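PDB 2EP5: malonyl CoA reductase (malonate semialdehyde-forming) from Sulfolobus tokodaii, which probably reduces malonyl-CoA to malonate semialdehyde with NADPH, and belongs to the aspartate-semialdehyde dehydrogenase family. Local coordinates for residues V242-I256 against H315-L329. Residues are numbered along the deposited sequence; the frame is centred on the assembly and turned at random.
Sequences VGHMGVINIVTNERI and HENNVLRLVVLGDNL
Asn328 crosses the face of the His244 imidazole: its CB sits over the ring centre, 3.4 Å from the centroid in a CH-pi contact, and its amide plane is stacked 17° from the ring plane. CG, wedged between backbone N and carbonyl carbon (chi1 55°), carries the amide past the CE1 and NE2 side of the ring; OD1 accepts from Gly243 N at 2.8 Å, while ND2 is held by Ser181. An alanine here would keep the CB over the ring but would probably leave Gly243 N without its acceptor and Ser181 without its amide partner. The ring of His244, the predicted proton acceptor, also touches Cys151, the predicted acyl-thioester residue, at the start of helix 151-160. The two strands, 244-251 and 319-326, are antiparallel neighbours in the mixed sheet of the dimerisation domain, joined by paired backbone bonds such as Gly246 N to Val324 O (2.9 Å). On the His244 side of the sheet, Ile248 and Leu322 point the same way, their CD1 atoms 3.9 Å apart. The opposite side packs on the second subunit: Met245, its CG and SD against Val323 CG1, meets Ile197 of that subunit. There Asn249 and Arg321 lie side by side, planes 67° apart, and the guanidinium hydrogen-bonds through NH2 to Arg312 O and through NH1 to Thr234 OG1 of the second subunit. At the far end Ile256 CB covers a face of the His315 ring, 4.1 Å from its centroid.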
# COMPACT_ATOMS: atom_id res chain seq x y z
N VAL A 242 9.64 -7.11 -3.23
CA VAL A 242 10.92 -7.68 -3.60
C VAL A 242 11.78 -6.70 -4.37
O VAL A 242 11.28 -5.97 -5.22
CB VAL A 242 10.73 -8.93 -4.48
CG1 VAL A 242 12.08 -9.61 -4.72
CG2 VAL A 242 9.73 -9.88 -3.82
N GLY A 243 13.07 -6.72 -4.08
CA GLY A 243 13.99 -5.84 -4.78
C GLY A 243 14.65 -4.82 -3.87
O GLY A 243 13.97 -4.06 -3.18
N HIS A 244 15.98 -4.84 -3.86
CA HIS A 244 16.77 -3.90 -3.06
C HIS A 244 17.40 -2.88 -3.99
O HIS A 244 18.10 -3.22 -4.95
CB HIS A 244 17.90 -4.63 -2.32
CG HIS A 244 17.43 -5.39 -1.12
ND1 HIS A 244 16.14 -5.33 -0.65
CD2 HIS A 244 18.10 -6.22 -0.28
CE1 HIS A 244 16.02 -6.09 0.42
NE2 HIS A 244 17.20 -6.64 0.67
N MET A 245 17.14 -1.61 -3.71
CA MET A 245 17.69 -0.54 -4.52
C MET A 245 18.85 0.09 -3.75
O MET A 245 18.86 0.11 -2.51
CB MET A 245 16.61 0.50 -4.82
CG MET A 245 17.12 1.69 -5.62
SD MET A 245 15.78 2.60 -6.43
CE MET A 245 15.13 1.32 -7.50
N GLY A 246 19.83 0.60 -4.49
CA GLY A 246 20.97 1.23 -3.85
C GLY A 246 21.45 2.44 -4.62
O GLY A 246 21.67 2.36 -5.84
N VAL A 247 21.59 3.56 -3.93
CA VAL A 247 22.10 4.78 -4.55
C VAL A 247 23.56 4.83 -4.13
O VAL A 247 23.88 5.01 -2.95
CB VAL A 247 21.39 6.04 -4.04
CG1 VAL A 247 21.99 7.28 -4.71
CG2 VAL A 247 19.92 5.95 -4.33
N ILE A 248 24.45 4.66 -5.10
CA ILE A 248 25.87 4.66 -4.85
C ILE A 248 26.54 5.95 -5.32
O ILE A 248 26.36 6.38 -6.46
CB ILE A 248 26.53 3.44 -5.54
CG1 ILE A 248 25.88 2.15 -5.02
CG2 ILE A 248 28.05 3.42 -5.29
CD1 ILE A 248 26.36 0.87 -5.69
N ASN A 249 27.28 6.58 -4.41
CA ASN A 249 28.00 7.81 -4.72
C ASN A 249 29.49 7.62 -4.45
O ASN A 249 29.91 7.55 -3.29
CB ASN A 249 27.49 8.99 -3.89
CG ASN A 249 26.11 9.45 -4.32
OD1 ASN A 249 25.10 8.89 -3.91
ND2 ASN A 249 26.07 10.48 -5.16
N ILE A 250 30.27 7.51 -5.51
CA ILE A 250 31.70 7.36 -5.35
C ILE A 250 32.32 8.76 -5.36
O ILE A 250 32.57 9.33 -6.43
CB ILE A 250 32.29 6.49 -6.47
CG1 ILE A 250 31.65 5.09 -6.42
CG2 ILE A 250 33.80 6.38 -6.33
CD1 ILE A 250 32.19 4.11 -7.45
N VAL A 251 32.53 9.31 -4.17
CA VAL A 251 33.09 10.66 -4.01
C VAL A 251 34.60 10.63 -4.23
O VAL A 251 35.35 10.17 -3.38
CB VAL A 251 32.81 11.22 -2.59
CG1 VAL A 251 33.21 12.69 -2.51
CG2 VAL A 251 31.33 11.04 -2.24
N THR A 252 35.03 11.15 -5.38
CA THR A 252 36.44 11.15 -5.72
C THR A 252 36.76 12.17 -6.81
O THR A 252 35.88 12.57 -7.57
CB THR A 252 36.87 9.76 -6.23
OG1 THR A 252 38.22 9.80 -6.70
CG2 THR A 252 35.95 9.30 -7.37
N ASN A 253 38.02 12.59 -6.88
CA ASN A 253 38.44 13.56 -7.89
C ASN A 253 39.16 12.86 -9.04
O ASN A 253 39.71 13.51 -9.93
CB ASN A 253 39.33 14.63 -7.26
CG ASN A 253 38.53 15.67 -6.49
OD1 ASN A 253 38.79 15.92 -5.30
ND2 ASN A 253 37.57 16.30 -7.16
N GLU A 254 39.17 11.53 -9.01
CA GLU A 254 39.81 10.77 -10.08
C GLU A 254 39.07 11.09 -11.38
O GLU A 254 37.87 11.33 -11.36
CB GLU A 254 39.71 9.26 -9.81
CG GLU A 254 40.51 8.77 -8.61
CD GLU A 254 42.00 8.99 -8.80
OE1 GLU A 254 42.52 8.63 -9.87
OE2 GLU A 254 42.66 9.52 -7.86
N ARG A 255 39.79 11.10 -12.49
CA ARG A 255 39.16 11.38 -13.77
C ARG A 255 38.15 10.26 -14.02
O ARG A 255 38.34 9.14 -13.55
CB ARG A 255 40.20 11.41 -14.90
CG ARG A 255 41.37 12.35 -14.63
CD ARG A 255 42.32 12.41 -15.81
NE ARG A 255 42.63 11.09 -16.35
CZ ARG A 255 43.20 10.10 -15.65
NH1 ARG A 255 43.52 10.29 -14.38
NH2 ARG A 255 43.43 8.93 -16.23
N ILE A 256 37.09 10.57 -14.75
CA ILE A 256 36.07 9.58 -15.02
C ILE A 256 35.43 9.74 -16.40
O ILE A 256 34.87 10.78 -16.71
CB ILE A 256 34.96 9.64 -13.94
CG1 ILE A 256 35.53 9.19 -12.59
CG2 ILE A 256 33.79 8.77 -14.35
CD1 ILE A 256 34.62 9.45 -11.41
N HIS A 315 28.18 11.70 -13.72
CA HIS A 315 29.42 12.26 -13.19
C HIS A 315 29.31 13.76 -12.95
O HIS A 315 29.21 14.54 -13.89
CB HIS A 315 30.58 11.97 -14.15
CG HIS A 315 31.87 12.65 -13.77
ND1 HIS A 315 32.29 12.78 -12.46
CD2 HIS A 315 32.84 13.20 -14.53
CE1 HIS A 315 33.46 13.39 -12.44
NE2 HIS A 315 33.82 13.65 -13.68
N GLU A 316 29.30 14.15 -11.68
CA GLU A 316 29.24 15.56 -11.33
C GLU A 316 30.57 15.89 -10.67
O GLU A 316 31.51 15.08 -10.72
CB GLU A 316 28.09 15.84 -10.35
CG GLU A 316 26.73 15.41 -10.87
CD GLU A 316 25.58 16.10 -10.15
OE1 GLU A 316 25.68 16.29 -8.92
OE2 GLU A 316 24.58 16.44 -10.81
N ASN A 317 30.67 17.06 -10.05
CA ASN A 317 31.92 17.46 -9.42
C ASN A 317 32.32 16.54 -8.27
O ASN A 317 31.58 16.39 -7.29
CB ASN A 317 31.84 18.90 -8.91
CG ASN A 317 33.19 19.41 -8.41
OD1 ASN A 317 34.13 19.58 -9.19
ND2 ASN A 317 33.29 19.65 -7.11
N ASN A 318 33.49 15.93 -8.40
CA ASN A 318 34.04 15.05 -7.37
C ASN A 318 33.13 13.86 -7.01
O ASN A 318 33.18 13.36 -5.88
CB ASN A 318 34.35 15.89 -6.12
CG ASN A 318 35.22 15.16 -5.10
OD1 ASN A 318 36.11 14.39 -5.46
ND2 ASN A 318 34.99 15.43 -3.82
N VAL A 319 32.32 13.39 -7.95
CA VAL A 319 31.45 12.25 -7.66
C VAL A 319 30.82 11.53 -8.85
O VAL A 319 30.32 12.15 -9.79
CB VAL A 319 30.32 12.65 -6.68
CG1 VAL A 319 29.42 13.69 -7.32
CG2 VAL A 319 29.51 11.42 -6.28
N LEU A 320 30.85 10.21 -8.77
CA LEU A 320 30.27 9.35 -9.79
C LEU A 320 29.07 8.73 -9.11
O LEU A 320 29.22 8.01 -8.12
CB LEU A 320 31.24 8.25 -10.20
CG LEU A 320 30.97 7.40 -11.45
CD1 LEU A 320 31.20 5.94 -11.10
CD2 LEU A 320 29.56 7.61 -11.98
N ARG A 321 27.87 9.01 -9.62
CA ARG A 321 26.67 8.45 -9.02
C ARG A 321 26.00 7.42 -9.92
O ARG A 321 26.11 7.48 -11.15
CB ARG A 321 25.65 9.53 -8.69
CG ARG A 321 24.45 8.94 -7.94
CD ARG A 321 23.16 9.66 -8.23
NE ARG A 321 22.91 9.80 -9.66
CZ ARG A 321 22.03 10.65 -10.17
NH1 ARG A 321 21.33 11.43 -9.36
NH2 ARG A 321 21.89 10.77 -11.48
N LEU A 322 25.30 6.49 -9.30
CA LEU A 322 24.58 5.46 -10.03
C LEU A 322 23.57 4.77 -9.13
O LEU A 322 23.74 4.73 -7.91
CB LEU A 322 25.56 4.44 -10.63
CG LEU A 322 26.44 3.56 -9.74
CD1 LEU A 322 25.62 2.41 -9.16
CD2 LEU A 322 27.57 2.99 -10.58
N VAL A 323 22.50 4.26 -9.74
CA VAL A 323 21.43 3.56 -9.04
C VAL A 323 21.40 2.12 -9.54
O VAL A 323 21.35 1.86 -10.75
CB VAL A 323 20.04 4.21 -9.30
CG1 VAL A 323 18.95 3.41 -8.60
CG2 VAL A 323 20.04 5.66 -8.78
N VAL A 324 21.43 1.17 -8.61
CA VAL A 324 21.41 -0.24 -8.95
C VAL A 324 20.24 -0.93 -8.27
O VAL A 324 19.83 -0.56 -7.17
CB VAL A 324 22.72 -0.92 -8.54
CG1 VAL A 324 22.89 -0.82 -7.02
CG2 VAL A 324 22.73 -2.37 -8.99
N LEU A 325 19.70 -1.95 -8.93
CA LEU A 325 18.57 -2.69 -8.40
C LEU A 325 18.82 -4.17 -8.63
O LEU A 325 19.39 -4.56 -9.65
CB LEU A 325 17.29 -2.25 -9.11
CG LEU A 325 15.89 -2.70 -8.65
CD1 LEU A 325 15.34 -3.74 -9.59
CD2 LEU A 325 15.93 -3.20 -7.22
N GLY A 326 18.40 -4.99 -7.68
CA GLY A 326 18.56 -6.42 -7.80
C GLY A 326 17.52 -7.18 -6.99
O GLY A 326 16.95 -6.65 -6.04
N ASP A 327 17.25 -8.42 -7.39
CA ASP A 327 16.29 -9.26 -6.69
C ASP A 327 17.06 -9.80 -5.47
O ASP A 327 17.99 -10.59 -5.61
CB ASP A 327 15.87 -10.42 -7.59
CG ASP A 327 14.76 -11.27 -6.99
OD1 ASP A 327 14.74 -11.46 -5.75
OD2 ASP A 327 13.91 -11.76 -7.76
N ASN A 328 16.67 -9.34 -4.28
CA ASN A 328 17.33 -9.76 -3.04
C ASN A 328 17.15 -11.25 -2.72
O ASN A 328 17.93 -11.83 -1.97
CB ASN A 328 16.81 -8.93 -1.86
CG ASN A 328 15.30 -8.99 -1.75
OD1 ASN A 328 14.59 -8.53 -2.65
ND2 ASN A 328 14.80 -9.57 -0.66
N LEU A 329 16.11 -11.86 -3.29
CA LEU A 329 15.84 -13.28 -3.05
C LEU A 329 16.65 -14.23 -3.94
O LEU A 329 16.99 -15.35 -3.55
CB LEU A 329 14.35 -13.58 -3.27
CG LEU A 329 13.34 -12.89 -2.35
CD1 LEU A 329 11.95 -13.40 -2.70
CD2 LEU A 329 13.66 -13.19 -0.88